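Two-component sensor histidine kinase (Nostoc sp., PDB 3OLO) probably senses a signal through its PAS domain and couples it to its own histidine autophosphorylation in two-component signalling. Local coordinates at residues Q59-D64 and T83-Q88; V95-T100 and V112-K117; A25-G30 and D40-M45; W33-V38 and E51-M56. All blocks are in the same frame, centred on the assembly; numbering follows the deposited sequence. Where two conformers were deposited one is given.

Contact 1 of 4, residues Q59-D64 and T83-Q88; sequences QDIDVD and TRYRSQ
Ile61 makes the first direct contacts with the strand. Its carbonyl O accepts from Arg86 N at 2.9 Å, and its CG2 methyl lies over one face of the Tyr85 ring, 3.9 Å from the centroid and 23° off the normal, a CH-pi contact. Just before it, a water bridges the two backbones, donating to Asp60 O and to Arg86 O, both at 2.8 Å. At Asp62 the loop forms a single beta bridge with Tyr85. The Asp62 carboxylate is placed by its first torsion, CG anti to the backbone N (chi1 -174°), and its OD1 takes two donors from opposite faces of the carboxylate plane. Thr83 OG1 gives the shorter bond, 2.7 Å to Asp62 OD1, while Asp64 N closes an Asx turn on the same atom; Asp62 OD2 is held by His68. Val63 N makes a weak bond to Arg84 O, and its two methyls diverge, CG1 over a face of the Arg84 guanidinium and CG2 over a face of that of Arg86. Asp64 ends the segment with a salt bridge: Arg84 grips it side-on, NE to OD2 and NH2 to OD1, each 3.0 Å, with the carboxylate and guanidinium planes 27° apart. The loop is thus fastened to strand 78-86, an outermost strand of the PAS sheet in this chain, by backbone and side-chain bonds alike. With three bonds on its carboxylate, buried Asp62 would be expected to stay ionised, and the two-pronged grip on Asp64 restricts rotation of the Arg84 guanidinium.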
# COMPACT_ATOMS: atom_id res chain seq x y z
N GLN A 59 -15.15 3.79 -15.65
CA GLN A 59 -16.18 3.34 -16.56
C GLN A 59 -15.61 2.60 -17.78
O GLN A 59 -16.33 1.90 -18.48
CB GLN A 59 -17.01 4.53 -17.01
CG GLN A 59 -18.21 4.18 -17.85
CD GLN A 59 -19.06 5.40 -18.19
OE1 GLN A 59 -20.26 5.28 -18.44
NE2 GLN A 59 -18.44 6.57 -18.21
N ASP A 60 -14.32 2.77 -18.03
CA ASP A 60 -13.66 2.09 -19.16
C ASP A 60 -13.23 0.67 -18.80
O ASP A 60 -12.85 -0.09 -19.68
CB ASP A 60 -12.42 2.87 -19.60
CG ASP A 60 -12.74 4.29 -20.02
OD1 ASP A 60 -13.82 4.50 -20.63
OD2 ASP A 60 -11.92 5.19 -19.76
N ILE A 61 -13.25 0.35 -17.50
CA ILE A 61 -12.82 -0.95 -16.96
C ILE A 61 -14.01 -1.69 -16.33
O ILE A 61 -14.20 -2.88 -16.50
CB ILE A 61 -11.79 -0.76 -15.82
CG1 ILE A 61 -10.64 0.15 -16.27
CG2 ILE A 61 -11.26 -2.10 -15.32
CD1 ILE A 61 -9.64 -0.53 -17.14
N ASP A 62 -14.77 -0.97 -15.53
CA ASP A 62 -15.89 -1.56 -14.80
C ASP A 62 -17.06 -1.77 -15.74
O ASP A 62 -17.80 -0.84 -16.05
CB ASP A 62 -16.28 -0.66 -13.63
CG ASP A 62 -17.34 -1.28 -12.74
OD1 ASP A 62 -17.97 -2.27 -13.15
OD2 ASP A 62 -17.53 -0.77 -11.62
N VAL A 63 -17.20 -2.99 -16.22
CA VAL A 63 -18.27 -3.35 -17.13
C VAL A 63 -19.65 -2.99 -16.58
O VAL A 63 -20.55 -2.63 -17.34
CB VAL A 63 -18.26 -4.87 -17.41
CG1 VAL A 63 -19.40 -5.25 -18.34
CG2 VAL A 63 -16.93 -5.27 -18.01
N ASP A 64 -19.81 -3.08 -15.27
CA ASP A 64 -21.12 -2.87 -14.67
C ASP A 64 -21.26 -1.52 -14.00
O ASP A 64 -22.11 -1.33 -13.12
CB ASP A 64 -21.42 -4.01 -13.70
CG ASP A 64 -21.54 -5.35 -14.39
OD1 ASP A 64 -22.06 -5.38 -15.53
OD2 ASP A 64 -21.11 -6.36 -13.81
N THR A 83 -18.00 -6.29 -8.68
CA THR A 83 -18.39 -5.96 -10.03
C THR A 83 -17.53 -6.78 -10.99
O THR A 83 -16.69 -7.55 -10.56
CB THR A 83 -18.25 -4.46 -10.28
OG1 THR A 83 -18.96 -4.11 -11.47
CG2 THR A 83 -16.78 -4.07 -10.38
N ARG A 84 -17.77 -6.62 -12.29
CA ARG A 84 -16.93 -7.28 -13.30
C ARG A 84 -16.04 -6.24 -13.94
O ARG A 84 -16.49 -5.13 -14.24
CB ARG A 84 -17.79 -7.93 -14.39
CG ARG A 84 -18.73 -9.02 -13.87
CD ARG A 84 -19.54 -9.62 -15.00
NE ARG A 84 -20.48 -8.66 -15.57
CZ ARG A 84 -20.96 -8.72 -16.81
NH1 ARG A 84 -20.58 -9.69 -17.64
NH2 ARG A 84 -21.81 -7.80 -17.23
N TYR A 85 -14.77 -6.58 -14.13
CA TYR A 85 -13.84 -5.76 -14.89
C TYR A 85 -13.53 -6.37 -16.24
O TYR A 85 -13.51 -7.59 -16.39
CB TYR A 85 -12.52 -5.63 -14.13
CG TYR A 85 -12.50 -4.64 -12.99
CD1 TYR A 85 -13.65 -3.98 -12.57
CD2 TYR A 85 -11.31 -4.34 -12.34
CE1 TYR A 85 -13.62 -3.06 -11.51
CE2 TYR A 85 -11.26 -3.43 -11.31
CZ TYR A 85 -12.41 -2.79 -10.90
OH TYR A 85 -12.35 -1.88 -9.85
N ARG A 86 -13.28 -5.52 -17.24
CA ARG A 86 -12.75 -5.98 -18.51
C ARG A 86 -11.34 -5.45 -18.67
O ARG A 86 -11.09 -4.25 -18.52
CB ARG A 86 -13.59 -5.51 -19.69
CG ARG A 86 -13.01 -5.93 -21.03
CD ARG A 86 -13.75 -5.33 -22.20
NE ARG A 86 -15.14 -5.79 -22.26
CZ ARG A 86 -16.21 -5.02 -22.09
NH1 ARG A 86 -16.07 -3.72 -21.85
NH2 ARG A 86 -17.42 -5.55 -22.18
N SER A 87 -10.41 -6.36 -18.96
CA SER A 87 -9.01 -6.00 -19.08
C SER A 87 -8.71 -5.61 -20.51
O SER A 87 -9.54 -5.82 -21.40
CB SER A 87 -8.13 -7.16 -18.65
OG SER A 87 -8.27 -8.24 -19.55
N GLN A 88 -7.53 -5.06 -20.74
CA GLN A 88 -7.18 -4.61 -22.07
C GLN A 88 -7.23 -5.73 -23.11
O GLN A 88 -7.63 -5.50 -24.25
CB GLN A 88 -5.80 -3.95 -22.07
CG GLN A 88 -5.42 -3.53 -23.49
CD GLN A 88 -4.44 -2.39 -23.54
OE1 GLN A 88 -4.59 -1.48 -24.35
NE2 GLN A 88 -3.42 -2.43 -22.68
O HOH W 1 -11.29 -2.23 -20.52

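Contact 2 of 4, residues V95-T100 and V112-K117; sequences VEMSLT and VFVREK
The antiparallel beta hairpin of strands 92-104 and 107-116, part of the PAS-fold sheet, holds this contact. Glu96 with Arg115 and Ser98 with Phe113 are hydrogen-bonded pairs, each joined by two backbone bonds, such as Ser98 N to Phe113 O at 2.8 Å. Val95, Met97 and Leu99 share one face with Val112 and Val114. There Val114 CG1 packs on Val95 CB at 3.5 Å, while Val114 CG2 lies 4.0 Å from CG of selenomethionine Met97. Phe27 of strand 25-29 covers both Val112 and Val114. On the other face Glu96 runs extended beside Arg115, its carboxylate over one face of the guanidinium with the planes 75° apart; the salt bridge is modelled too tightly for its exact length to be trusted. Glu96 OE2 also pairs with Lys82. Cutting Glu96 back to alanine is likely to leave the Arg115 and Lys82 charges without this mate. Phe113, on this face too, packs against Leu18 of the second subunit. Within the hairpin's apolar face, the Met97 chain bends at chi3 (75°), bringing CE to 3.5 Å from Val112 CG1, tighter than usual van der Waals contact.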
# COMPACT_ATOMS: atom_id res chain seq x y z
N VAL A 95 -14.47 -9.08 -9.61
CA VAL A 95 -13.61 -8.53 -8.56
C VAL A 95 -14.45 -8.04 -7.38
O VAL A 95 -15.67 -7.91 -7.48
CB VAL A 95 -12.76 -7.35 -9.07
CG1 VAL A 95 -11.93 -7.75 -10.27
CG2 VAL A 95 -13.65 -6.17 -9.44
N GLU A 96 -13.78 -7.77 -6.27
CA GLU A 96 -14.39 -7.17 -5.09
C GLU A 96 -13.63 -5.88 -4.82
O GLU A 96 -12.43 -5.90 -4.57
CB GLU A 96 -14.29 -8.14 -3.91
CG GLU A 96 -14.68 -7.55 -2.57
CD GLU A 96 -14.57 -8.58 -1.44
OE1 GLU A 96 -13.55 -8.58 -0.73
OE2 GLU A 96 -15.50 -9.39 -1.26
N MSE A 97 -14.34 -4.76 -4.91
CA MSE A 97 -13.74 -3.45 -4.68
C MSE A 97 -14.09 -2.96 -3.29
O MSE A 97 -15.24 -3.06 -2.87
CB MSE A 97 -14.31 -2.41 -5.65
CG MSE A 97 -13.89 -2.50 -7.07
SE MSE A 97 -14.88 -1.14 -8.14
CE MSE A 97 -13.97 0.47 -7.61
N SER A 98 -13.10 -2.42 -2.58
CA SER A 98 -13.32 -1.72 -1.32
C SER A 98 -12.95 -0.25 -1.51
O SER A 98 -11.85 0.08 -1.93
CB SER A 98 -12.48 -2.32 -0.20
OG SER A 98 -12.99 -3.59 0.18
N LEU A 99 -13.90 0.63 -1.22
CA LEU A 99 -13.68 2.05 -1.42
C LEU A 99 -13.69 2.78 -0.09
O LEU A 99 -14.50 2.47 0.78
CB LEU A 99 -14.79 2.65 -2.25
CG LEU A 99 -14.96 2.13 -3.66
CD1 LEU A 99 -15.92 0.95 -3.67
CD2 LEU A 99 -15.48 3.28 -4.51
N THR A 100 -12.79 3.75 0.03
CA THR A 100 -12.80 4.72 1.11
C THR A 100 -12.73 6.10 0.48
O THR A 100 -11.83 6.37 -0.31
CB THR A 100 -11.58 4.55 2.00
OG1 THR A 100 -11.48 3.19 2.43
CG2 THR A 100 -11.67 5.47 3.20
N VAL A 112 -9.15 2.82 -3.46
CA VAL A 112 -9.83 1.62 -3.86
C VAL A 112 -8.87 0.45 -3.76
O VAL A 112 -7.75 0.52 -4.26
CB VAL A 112 -10.34 1.76 -5.31
CG1 VAL A 112 -11.04 0.51 -5.77
CG2 VAL A 112 -11.26 2.95 -5.41
N PHE A 113 -9.28 -0.61 -3.08
CA PHE A 113 -8.55 -1.88 -3.09
C PHE A 113 -9.39 -2.94 -3.80
O PHE A 113 -10.58 -3.08 -3.53
CB PHE A 113 -8.20 -2.30 -1.68
CG PHE A 113 -7.31 -1.32 -0.98
CD1 PHE A 113 -7.84 -0.26 -0.29
CD2 PHE A 113 -5.93 -1.45 -1.07
CE1 PHE A 113 -7.02 0.66 0.34
CE2 PHE A 113 -5.10 -0.54 -0.44
CZ PHE A 113 -5.65 0.52 0.26
N VAL A 114 -8.75 -3.69 -4.70
CA VAL A 114 -9.48 -4.62 -5.55
C VAL A 114 -8.88 -6.02 -5.48
O VAL A 114 -7.70 -6.22 -5.72
CB VAL A 114 -9.49 -4.12 -7.00
CG1 VAL A 114 -10.42 -4.98 -7.87
CG2 VAL A 114 -9.91 -2.67 -7.02
N ARG A 115 -9.73 -6.98 -5.11
CA ARG A 115 -9.33 -8.37 -5.05
C ARG A 115 -9.95 -9.08 -6.23
O ARG A 115 -11.14 -8.95 -6.49
CB ARG A 115 -9.84 -9.02 -3.76
CG ARG A 115 -9.08 -8.64 -2.51
CD ARG A 115 -9.73 -9.21 -1.26
NE ARG A 115 -10.68 -8.27 -0.66
CZ ARG A 115 -11.26 -8.44 0.52
NH1 ARG A 115 -12.11 -7.53 0.98
NH2 ARG A 115 -11.01 -9.52 1.24
N GLU A 116 -9.14 -9.84 -6.95
CA GLU A 116 -9.65 -10.62 -8.05
C GLU A 116 -10.38 -11.82 -7.46
O GLU A 116 -9.77 -12.67 -6.81
CB GLU A 116 -8.51 -11.07 -8.96
CG GLU A 116 -8.94 -11.42 -10.37
CD GLU A 116 -7.79 -11.39 -11.37
OE1 GLU A 116 -6.63 -11.11 -10.97
OE2 GLU A 116 -8.05 -11.65 -12.56
N LYS A 117 -11.70 -11.86 -7.65
CA LYS A 117 -12.50 -13.00 -7.23
C LYS A 117 -12.70 -13.98 -8.38
O LYS A 117 -13.04 -15.14 -8.18
CB LYS A 117 -13.86 -12.53 -6.70
CG LYS A 117 -13.76 -11.68 -5.43
CD LYS A 117 -12.85 -12.32 -4.38
CE LYS A 117 -12.91 -11.60 -3.03
NZ LYS A 117 -12.01 -12.20 -2.00

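Contact 3 of 4, residues A25-G30 and D40-M45; sequences ASFCLG and DATCRM
Apolar packing is centred on Ala25, whose CB is met by two apolar helix side chains. The terminal CE of selenomethionine Met45 comes to 3.7 Å from Ala25 CB, and Ala41 CB lies 4.4 Å from the same atom. Ala41 CB approaches the backbone of Ala25 more closely, 3.7 Å from its N. The Met45 chain starts with CG anti to the backbone N (chi1 176°), continues extended, and then bends at chi3 (67°), which brings the CE methyl against Ala25 CB; the same side chain also packs on Tyr85 of strand 78-86.

Thr42 brings its hydroxyl to the strand backbone and to the edge of the Phe27 ring. Its OG1 lies 3.1 Å from Ser26 O and 3.5 Å from Ala25 CB. The same oxygen stands at the edge of the Phe27 ring, in its plane, 3.5 Å from CD2, and Thr42 CG2 follows at 3.9 Å from that carbon, the two side chains crossing at about a right angle.

These residues join the first strand of the PAS-fold sheet to the helix that follows strand 35-38. The short axes of strand 25-29 and helix 40-45 pass 6.1 Å apart with a signed crossing angle of -105°, so the helix runs across the strand and touches it chiefly near the strand's first residues. Asn39, just before the helix, links the two segments directly: its OD1 accepts from both Ser26 N and Thr42 N.

Within the sheet, the Phe27 ring makes an edge-to-face contact with Phe35 and packs on Tyr85.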
# COMPACT_ATOMS: atom_id res chain seq x y z
N ALA A 25 -4.13 -5.03 -5.89
CA ALA A 25 -4.42 -3.89 -6.75
C ALA A 25 -5.03 -2.76 -5.92
O ALA A 25 -6.04 -2.94 -5.25
CB ALA A 25 -5.35 -4.29 -7.88
N SER A 26 -4.39 -1.60 -5.98
CA SER A 26 -4.80 -0.43 -5.22
C SER A 26 -4.76 0.77 -6.15
O SER A 26 -3.82 0.91 -6.94
CB SER A 26 -3.83 -0.15 -4.07
OG SER A 26 -3.59 -1.31 -3.28
N PHE A 27 -5.75 1.65 -6.07
CA PHE A 27 -5.71 2.86 -6.89
C PHE A 27 -6.60 3.96 -6.35
O PHE A 27 -7.44 3.71 -5.49
CB PHE A 27 -6.07 2.55 -8.34
CG PHE A 27 -7.43 1.92 -8.51
CD1 PHE A 27 -8.57 2.71 -8.54
CD2 PHE A 27 -7.56 0.55 -8.67
CE1 PHE A 27 -9.83 2.13 -8.72
CE2 PHE A 27 -8.81 -0.04 -8.84
CZ PHE A 27 -9.94 0.75 -8.86
N CYS A 28 -6.40 5.17 -6.85
CA CYS A 28 -7.21 6.32 -6.44
C CYS A 28 -8.02 6.85 -7.62
O CYS A 28 -7.50 6.96 -8.71
CB CYS A 28 -6.32 7.43 -5.89
SG CYS A 28 -5.58 7.05 -4.29
N LEU A 29 -9.29 7.15 -7.37
CA LEU A 29 -10.18 7.76 -8.34
C LEU A 29 -10.53 9.17 -7.89
O LEU A 29 -10.73 9.40 -6.70
CB LEU A 29 -11.48 6.96 -8.43
CG LEU A 29 -11.33 5.49 -8.80
CD1 LEU A 29 -12.66 4.75 -8.60
CD2 LEU A 29 -10.84 5.38 -10.23
N GLY A 30 -10.62 10.10 -8.84
CA GLY A 30 -11.10 11.44 -8.57
C GLY A 30 -12.62 11.48 -8.50
O GLY A 30 -13.29 10.46 -8.61
N ASP A 40 1.36 -0.87 -9.37
CA ASP A 40 1.75 -1.88 -10.36
C ASP A 40 0.74 -3.04 -10.45
O ASP A 40 0.42 -3.50 -11.54
CB ASP A 40 3.16 -2.41 -10.06
CG ASP A 40 4.25 -1.35 -10.20
OD1 ASP A 40 3.98 -0.25 -10.73
OD2 ASP A 40 5.40 -1.62 -9.80
N ALA A 41 0.24 -3.51 -9.31
CA ALA A 41 -0.71 -4.62 -9.32
C ALA A 41 -1.99 -4.27 -10.11
O ALA A 41 -2.56 -5.13 -10.78
CB ALA A 41 -1.06 -5.08 -7.89
N THR A 42 -2.43 -3.02 -10.03
CA THR A 42 -3.56 -2.56 -10.84
C THR A 42 -3.27 -2.59 -12.35
O THR A 42 -4.12 -2.96 -13.15
CB THR A 42 -3.98 -1.13 -10.45
OG1 THR A 42 -4.53 -1.14 -9.13
CG2 THR A 42 -5.05 -0.59 -11.41
N CYS A 43 -2.07 -2.17 -12.75
CA CYS A 43 -1.68 -2.26 -14.15
C CYS A 43 -1.71 -3.72 -14.59
O CYS A 43 -2.26 -4.05 -15.64
CB CYS A 43 -0.31 -1.63 -14.37
SG CYS A 43 -0.26 0.07 -13.78
N ARG A 44 -1.15 -4.61 -13.78
CA ARG A 44 -1.15 -6.03 -14.12
C ARG A 44 -2.56 -6.59 -14.28
O ARG A 44 -2.85 -7.32 -15.22
CB ARG A 44 -0.39 -6.84 -13.06
CG ARG A 44 -0.41 -8.34 -13.38
CD ARG A 44 -0.29 -9.22 -12.14
NE ARG A 44 -0.79 -10.57 -12.43
CZ ARG A 44 -2.04 -10.98 -12.25
NH1 ARG A 44 -2.97 -10.16 -11.75
NH2 ARG A 44 -2.37 -12.23 -12.56
N MSE A 45 -3.45 -6.25 -13.36
CA MSE A 45 -4.79 -6.83 -13.35
C MSE A 45 -5.63 -6.34 -14.53
O MSE A 45 -6.32 -7.12 -15.20
CB MSE A 45 -5.51 -6.47 -12.05
CG MSE A 45 -6.94 -6.96 -11.99
SE MSE A 45 -7.83 -6.41 -10.31
CE MSE A 45 -7.89 -4.51 -10.59

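Contact 4 of 4, residues W33-V38 and E51-M56; sequences WQFLYV and EQLLSM
Phe35 carries the contact with 51-56, held by its backbone and wedged by its ring. Its N donates to Met56 O at 3.1 Å (157° at the hydrogen), the donor tilted 23° from the carbonyl plane. With CG anti to the carbonyl carbon (chi1 -65°), the ring extends past the end of helix 50-53: Leu53 CD2 sits over one face, offset toward the rim and 4.1 Å from CE2, while Met56 O lies near the ring plane at the edge. Phe35 CB is 3.2 Å from Leu53 O, and CD2 is 4.0 Å from Met56 CB. With only an alanine here, the backbone bond could persist, but Leu53 CD2 would probably lose the ring face it packs on and Met56 CB its neighbour. Strand 35-38, an outermost strand of the PAS sheet in this chain, here meets the helix end, and its Leu36 and Tyr37 form a classic beta bulge opposite Cys28. Farther along, the branches of Leu53 divide: CD1 reaches both methyls of Val38, 4.1 Å from CG2, while CD2 serves Phe35. Leu54, its side chain extended, brings CD2 to 3.5 Å from Leu36 O. Two waters donate to Phe35 O; one also donates to Met56 O, the other to Leu54 O.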
# COMPACT_ATOMS: atom_id res chain seq x y z
N TRP A 33 -14.51 9.71 -11.09
CA TRP A 33 -14.08 8.33 -11.27
C TRP A 33 -12.93 8.17 -12.26
O TRP A 33 -12.66 7.07 -12.73
CB TRP A 33 -15.26 7.43 -11.66
CG TRP A 33 -16.51 7.76 -10.92
CD1 TRP A 33 -17.58 8.46 -11.39
CD2 TRP A 33 -16.81 7.42 -9.56
NE1 TRP A 33 -18.54 8.58 -10.41
CE2 TRP A 33 -18.09 7.95 -9.27
CE3 TRP A 33 -16.12 6.73 -8.55
CZ2 TRP A 33 -18.70 7.81 -8.02
CZ3 TRP A 33 -16.73 6.59 -7.31
CH2 TRP A 33 -18.00 7.13 -7.05
N GLN A 34 -12.26 9.27 -12.58
CA GLN A 34 -11.01 9.22 -13.34
C GLN A 34 -9.89 8.66 -12.45
O GLN A 34 -9.81 9.00 -11.28
CB GLN A 34 -10.63 10.62 -13.85
CG GLN A 34 -10.14 11.62 -12.78
CD GLN A 34 -11.26 12.41 -12.11
OE1 GLN A 34 -12.29 11.85 -11.72
NE2 GLN A 34 -11.07 13.72 -11.97
N PHE A 35 -9.06 7.78 -12.99
CA PHE A 35 -7.88 7.32 -12.27
C PHE A 35 -6.92 8.49 -12.00
O PHE A 35 -6.68 9.31 -12.87
CB PHE A 35 -7.14 6.23 -13.05
CG PHE A 35 -7.92 4.97 -13.22
CD1 PHE A 35 -7.98 4.03 -12.19
CD2 PHE A 35 -8.59 4.71 -14.41
CE1 PHE A 35 -8.71 2.85 -12.34
CE2 PHE A 35 -9.32 3.54 -14.58
CZ PHE A 35 -9.38 2.60 -13.53
N LEU A 36 -6.37 8.54 -10.80
CA LEU A 36 -5.42 9.59 -10.43
C LEU A 36 -4.08 8.98 -10.10
O LEU A 36 -3.03 9.60 -10.28
CB LEU A 36 -5.92 10.36 -9.21
CG LEU A 36 -7.27 11.06 -9.37
CD1 LEU A 36 -7.66 11.73 -8.07
CD2 LEU A 36 -7.22 12.07 -10.51
N TYR A 37 -4.12 7.75 -9.59
CA TYR A 37 -2.93 7.05 -9.19
C TYR A 37 -3.23 5.56 -9.22
O TYR A 37 -4.29 5.14 -8.77
CB TYR A 37 -2.50 7.48 -7.78
CG TYR A 37 -1.22 6.82 -7.36
CD1 TYR A 37 -1.22 5.53 -6.85
CD2 TYR A 37 -0.01 7.47 -7.51
CE1 TYR A 37 -0.04 4.91 -6.47
CE2 TYR A 37 1.17 6.86 -7.13
CZ TYR A 37 1.15 5.58 -6.62
OH TYR A 37 2.33 4.97 -6.27
N VAL A 38 -2.33 4.76 -9.78
CA VAL A 38 -2.51 3.31 -9.81
C VAL A 38 -1.22 2.66 -9.41
O VAL A 38 -0.16 3.16 -9.78
CB VAL A 38 -2.90 2.80 -11.24
CG1 VAL A 38 -4.27 3.29 -11.63
CG2 VAL A 38 -1.85 3.24 -12.29
N GLU A 51 0.49 4.75 -17.93
CA GLU A 51 0.21 5.96 -18.68
C GLU A 51 -1.17 5.88 -19.34
O GLU A 51 -1.84 6.90 -19.51
CB GLU A 51 1.29 6.21 -19.73
CG GLU A 51 2.70 6.37 -19.15
CD GLU A 51 2.89 7.69 -18.40
OE1 GLU A 51 3.42 8.65 -19.01
OE2 GLU A 51 2.52 7.76 -17.21
N GLN A 52 -1.60 4.67 -19.70
CA GLN A 52 -2.93 4.49 -20.27
C GLN A 52 -3.99 4.71 -19.20
O GLN A 52 -4.96 5.44 -19.42
CB GLN A 52 -3.10 3.09 -20.85
CG GLN A 52 -2.46 2.88 -22.20
CD GLN A 52 -2.65 1.47 -22.71
OE1 GLN A 52 -2.06 0.53 -22.18
NE2 GLN A 52 -3.45 1.32 -23.76
N LEU A 53 -3.80 4.10 -18.04
CA LEU A 53 -4.77 4.19 -16.95
C LEU A 53 -4.94 5.62 -16.47
O LEU A 53 -6.02 5.99 -16.04
CB LEU A 53 -4.37 3.28 -15.78
CG LEU A 53 -4.62 1.77 -16.02
CD1 LEU A 53 -3.91 0.90 -14.98
CD2 LEU A 53 -6.11 1.47 -16.03
N LEU A 54 -3.90 6.43 -16.56
CA LEU A 54 -3.95 7.77 -15.98
C LEU A 54 -4.63 8.77 -16.92
O LEU A 54 -4.67 9.97 -16.65
CB LEU A 54 -2.55 8.26 -15.58
CG LEU A 54 -1.96 7.52 -14.37
CD1 LEU A 54 -0.55 8.02 -14.03
CD2 LEU A 54 -2.88 7.64 -13.15
N SER A 55 -5.18 8.26 -18.02
CA SER A 55 -6.03 9.08 -18.87
C SER A 55 -7.37 8.38 -19.02
O SER A 55 -8.17 8.72 -19.89
CB SER A 55 -5.38 9.29 -20.24
OG SER A 55 -5.21 8.05 -20.90
N MSE A 56 -7.64 7.42 -18.14
CA MSE A 56 -8.85 6.63 -18.25
C MSE A 56 -9.81 6.84 -17.08
O MSE A 56 -9.47 7.49 -16.09
CB MSE A 56 -8.50 5.14 -18.39
CG MSE A 56 -7.97 4.77 -19.79
SE MSE A 56 -7.17 2.98 -19.88
CE MSE A 56 -8.78 1.91 -19.64
O HOH W 2 -7.52 9.34 -15.76
O HOH W 3 -5.05 11.35 -14.29

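In the fold
All four contacts belong to one PAS domain and reach its five-stranded antiparallel sheet. Along the chain, contacts 3 and 4 come first with alternating segments, followed by contact 1 and then contact 2. Contacts 3 and 4, centres 9 Å apart, involve neighbouring strands 25-29 and 35-38; contact 2 pairs the next two strands, and contact 1 adds a loop to edge strand 78-86. Contacts 2 and 4 lie 16 Å apart on opposite sides of the chain's centre. Tyr85 of contact 1 touches Met45 and Phe27 of contact 3 and Met97 of contact 2, tying sheet and helix into one core. Strands in contacts 2, 3 and 4 also pack on the second subunit of the assembly.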